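Local coordinates for alkyl hydroperoxide reductase/ Thiol specific antioxidant/ Mal allergen (Burkholderia ambifaria, PDB 5ENU), which probably reduces hydrogen peroxide and organic hydroperoxides as a thiol-dependent peroxiredoxin of the AhpC/TSA family, at residues Y42-D47 with D85-K90. Sequence-based numbering, arbitrary orientation.
Sequences YFYPKD and DNFKAK
In this thioredoxin-like fold, the loop from strand 38-43 to helix 50-68 packs against helix 81-91 through Tyr44, Asp47 and Phe87, a buried junction. Pro45, Thr49 and Cys52 fit the peroxiredoxin PxxxTxxC motif, so this is probably the active-site loop and Cys52, by family likeness, the peroxidatic cysteine. Phe87 points from the helix toward the loop, its CG anti to the backbone N (chi1 -173°), which carries the ring beneath the backbone of Asp47. There Asp47 CA sits 4.1 Å from the Phe87 ring centroid, almost on the ring normal, a CH-pi contact over the middle of one face. Asp47 CB lies over the same face, 4.0 Å from Phe87 CG. The carboxylate stands above that face too, but outside the CD2 rim, with Asp47 OD1 3.4 Å from Phe87 CD2 and the two planes 23° apart. Tyr44, at the start of the loop, reaches the CD2/CE2 side of the ring: its CE2 lies 4.0 Å from Phe87 CE2, and its OH 3.9 Å from Phe87 CD2. The two rings meet obliquely, planes inclined at 34° and centroids 6.0 Å apart. Within the loop, Tyr44 OH donates a 2.7 Å hydrogen bond to Asp47 OD1, which lies in the plane of the tyrosine ring. Asp47 OD2 is bonded to Ser83 OG and His84 ND1 near the start of helix 81-91, while Thr53 and Asn48 also touch Phe87. Tyr44 also packs on Cys52, in the first turn of helix 50-68. Bonds to both oxygens thus fix the rotation of the buried carboxylate and tie the loop to the start of helix 81-91; Phe87 itself is held by van der Waals and CH-pi contact, with Tyr44 OH and Asp47 OD1 bordering its ring.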
loop_
_atom_site.group_PDB
_atom_site.type_symbol
_atom_site.label_atom_id
_atom_site.label_comp_id
_atom_site.label_asym_id
_atom_site.label_seq_id
_atom_site.Cartn_x
_atom_site.Cartn_y
_atom_site.Cartn_z
ATOM N N TYR A 42 -1.227 0.959 -0.660
ATOM C CA TYR A 42 -0.171 1.917 -0.978
ATOM C C TYR A 42 1.122 1.513 -0.281
ATOM O O TYR A 42 1.134 1.318 0.944
ATOM C CB TYR A 42 -0.566 3.387 -0.718
ATOM C CG TYR A 42 -0.439 3.944 0.692
ATOM C CD1 TYR A 42 -1.504 3.889 1.602
ATOM C CD2 TYR A 42 0.732 4.594 1.094
ATOM C CE1 TYR A 42 -1.394 4.427 2.880
ATOM C CE2 TYR A 42 0.847 5.146 2.376
ATOM C CZ TYR A 42 -0.214 5.033 3.268
ATOM O OH TYR A 42 -0.143 5.575 4.540
ATOM N N PHE A 43 2.191 1.372 -1.068
ATOM C CA PHE A 43 3.515 1.034 -0.555
ATOM C C PHE A 43 4.320 2.311 -0.386
ATOM O O PHE A 43 4.339 3.165 -1.295
ATOM C CB PHE A 43 4.261 0.124 -1.539
ATOM C CG PHE A 43 3.704 -1.276 -1.628
ATOM C CD1 PHE A 43 2.544 -1.536 -2.329
ATOM C CD2 PHE A 43 4.365 -2.337 -1.004
ATOM C CE1 PHE A 43 2.044 -2.827 -2.410
ATOM C CE2 PHE A 43 3.871 -3.646 -1.077
ATOM C CZ PHE A 43 2.697 -3.881 -1.781
ATOM N N TYR A 44 4.940 2.460 0.785
ATOM C CA TYR A 44 5.739 3.643 1.070
ATOM C C TYR A 44 7.082 3.212 1.645
ATOM O O TYR A 44 7.163 2.191 2.335
ATOM C CB TYR A 44 5.009 4.604 2.034
ATOM C CG TYR A 44 4.679 4.008 3.395
ATOM C CD1 TYR A 44 3.529 3.227 3.590
ATOM C CD2 TYR A 44 5.519 4.233 4.491
ATOM C CE1 TYR A 44 3.231 2.696 4.846
ATOM C CE2 TYR A 44 5.216 3.711 5.748
ATOM C CZ TYR A 44 4.078 2.946 5.918
ATOM O OH TYR A 44 3.780 2.412 7.154
ATOM N N PRO A 45 8.167 3.937 1.342
ATOM C CA PRO A 45 9.503 3.431 1.721
ATOM C C PRO A 45 9.720 3.203 3.215
ATOM O O PRO A 45 10.278 2.157 3.582
ATOM C CB PRO A 45 10.464 4.486 1.153
ATOM C CG PRO A 45 9.722 5.192 0.080
ATOM C CD PRO A 45 8.235 5.032 0.354
ATOM N N LYS A 46 9.321 4.127 4.097
ATOM C CA LYS A 46 9.789 4.018 5.483
ATOM C C LYS A 46 8.943 4.840 6.447
ATOM O O LYS A 46 8.734 6.040 6.226
ATOM C CB LYS A 46 11.248 4.495 5.613
ATOM N N ASP A 47 8.509 4.209 7.538
ATOM C CA ASP A 47 7.862 4.946 8.620
ATOM C C ASP A 47 8.739 6.119 9.050
ATOM O O ASP A 47 9.968 6.012 9.113
ATOM C CB ASP A 47 7.677 4.039 9.848
ATOM C CG ASP A 47 6.606 2.971 9.676
ATOM O OD1 ASP A 47 5.909 2.950 8.639
ATOM O OD2 ASP A 47 6.450 2.127 10.600
ATOM N N ASP A 85 2.846 0.620 14.847
ATOM C CA ASP A 85 1.960 1.077 15.914
ATOM C C ASP A 85 2.287 2.512 16.310
ATOM O O ASP A 85 1.383 3.330 16.527
ATOM C CB ASP A 85 2.099 0.170 17.141
ATOM C CG ASP A 85 1.392 -1.166 16.989
ATOM O OD1 ASP A 85 0.503 -1.308 16.124
ATOM O OD2 ASP A 85 1.738 -2.089 17.760
ATOM N N ASN A 86 3.579 2.821 16.432
ATOM C CA ASN A 86 4.006 4.168 16.797
ATOM C C ASN A 86 3.639 5.170 15.713
ATOM O O ASN A 86 3.128 6.257 16.006
ATOM C CB ASN A 86 5.513 4.167 17.060
ATOM C CG ASN A 86 5.848 3.654 18.444
ATOM O OD1 ASN A 86 5.294 4.129 19.432
ATOM N ND2 ASN A 86 6.747 2.674 18.524
ATOM N N PHE A 87 3.899 4.817 14.451
ATOM C CA PHE A 87 3.661 5.732 13.340
ATOM C C PHE A 87 2.167 5.982 13.164
ATOM O O PHE A 87 1.737 7.128 12.982
ATOM C CB PHE A 87 4.279 5.102 12.085
ATOM C CG PHE A 87 4.275 5.976 10.848
ATOM C CD1 PHE A 87 4.834 7.241 10.857
ATOM C CD2 PHE A 87 3.810 5.477 9.638
ATOM C CE1 PHE A 87 4.863 8.016 9.704
ATOM C CE2 PHE A 87 3.842 6.235 8.506
ATOM C CZ PHE A 87 4.366 7.501 8.531
ATOM N N LYS A 88 1.358 4.921 13.239
ATOM C CA LYS A 88 -0.096 5.074 13.171
ATOM C C LYS A 88 -0.618 5.953 14.303
ATOM O O LYS A 88 -1.505 6.799 14.086
ATOM C CB LYS A 88 -0.755 3.689 13.211
ATOM C CG LYS A 88 -2.288 3.694 13.196
ATOM C CD LYS A 88 -2.808 2.273 13.202
ATOM C CE LYS A 88 -4.294 2.210 13.513
ATOM N NZ LYS A 88 -5.145 2.639 12.396
ATOM N N ALA A 89 -0.088 5.771 15.522
ATOM C CA ALA A 89 -0.512 6.604 16.651
ATOM C C ALA A 89 -0.098 8.064 16.462
ATOM O O ALA A 89 -0.883 8.982 16.736
ATOM C CB ALA A 89 0.058 6.032 17.950
ATOM N N LYS A 90 1.136 8.299 16.013
ATOM C CA LYS A 90 1.629 9.663 15.844
ATOM C C LYS A 90 0.789 10.437 14.836
ATOM O O LYS A 90 0.500 11.624 15.041
ATOM C CB LYS A 90 3.092 9.631 15.398
ATOM C CG LYS A 90 3.672 11.018 15.166
ATOM C CD LYS A 90 5.178 11.014 15.063
ATOM C CE LYS A 90 5.645 10.430 13.794
ATOM N NZ LYS A 90 7.121 10.586 13.694
#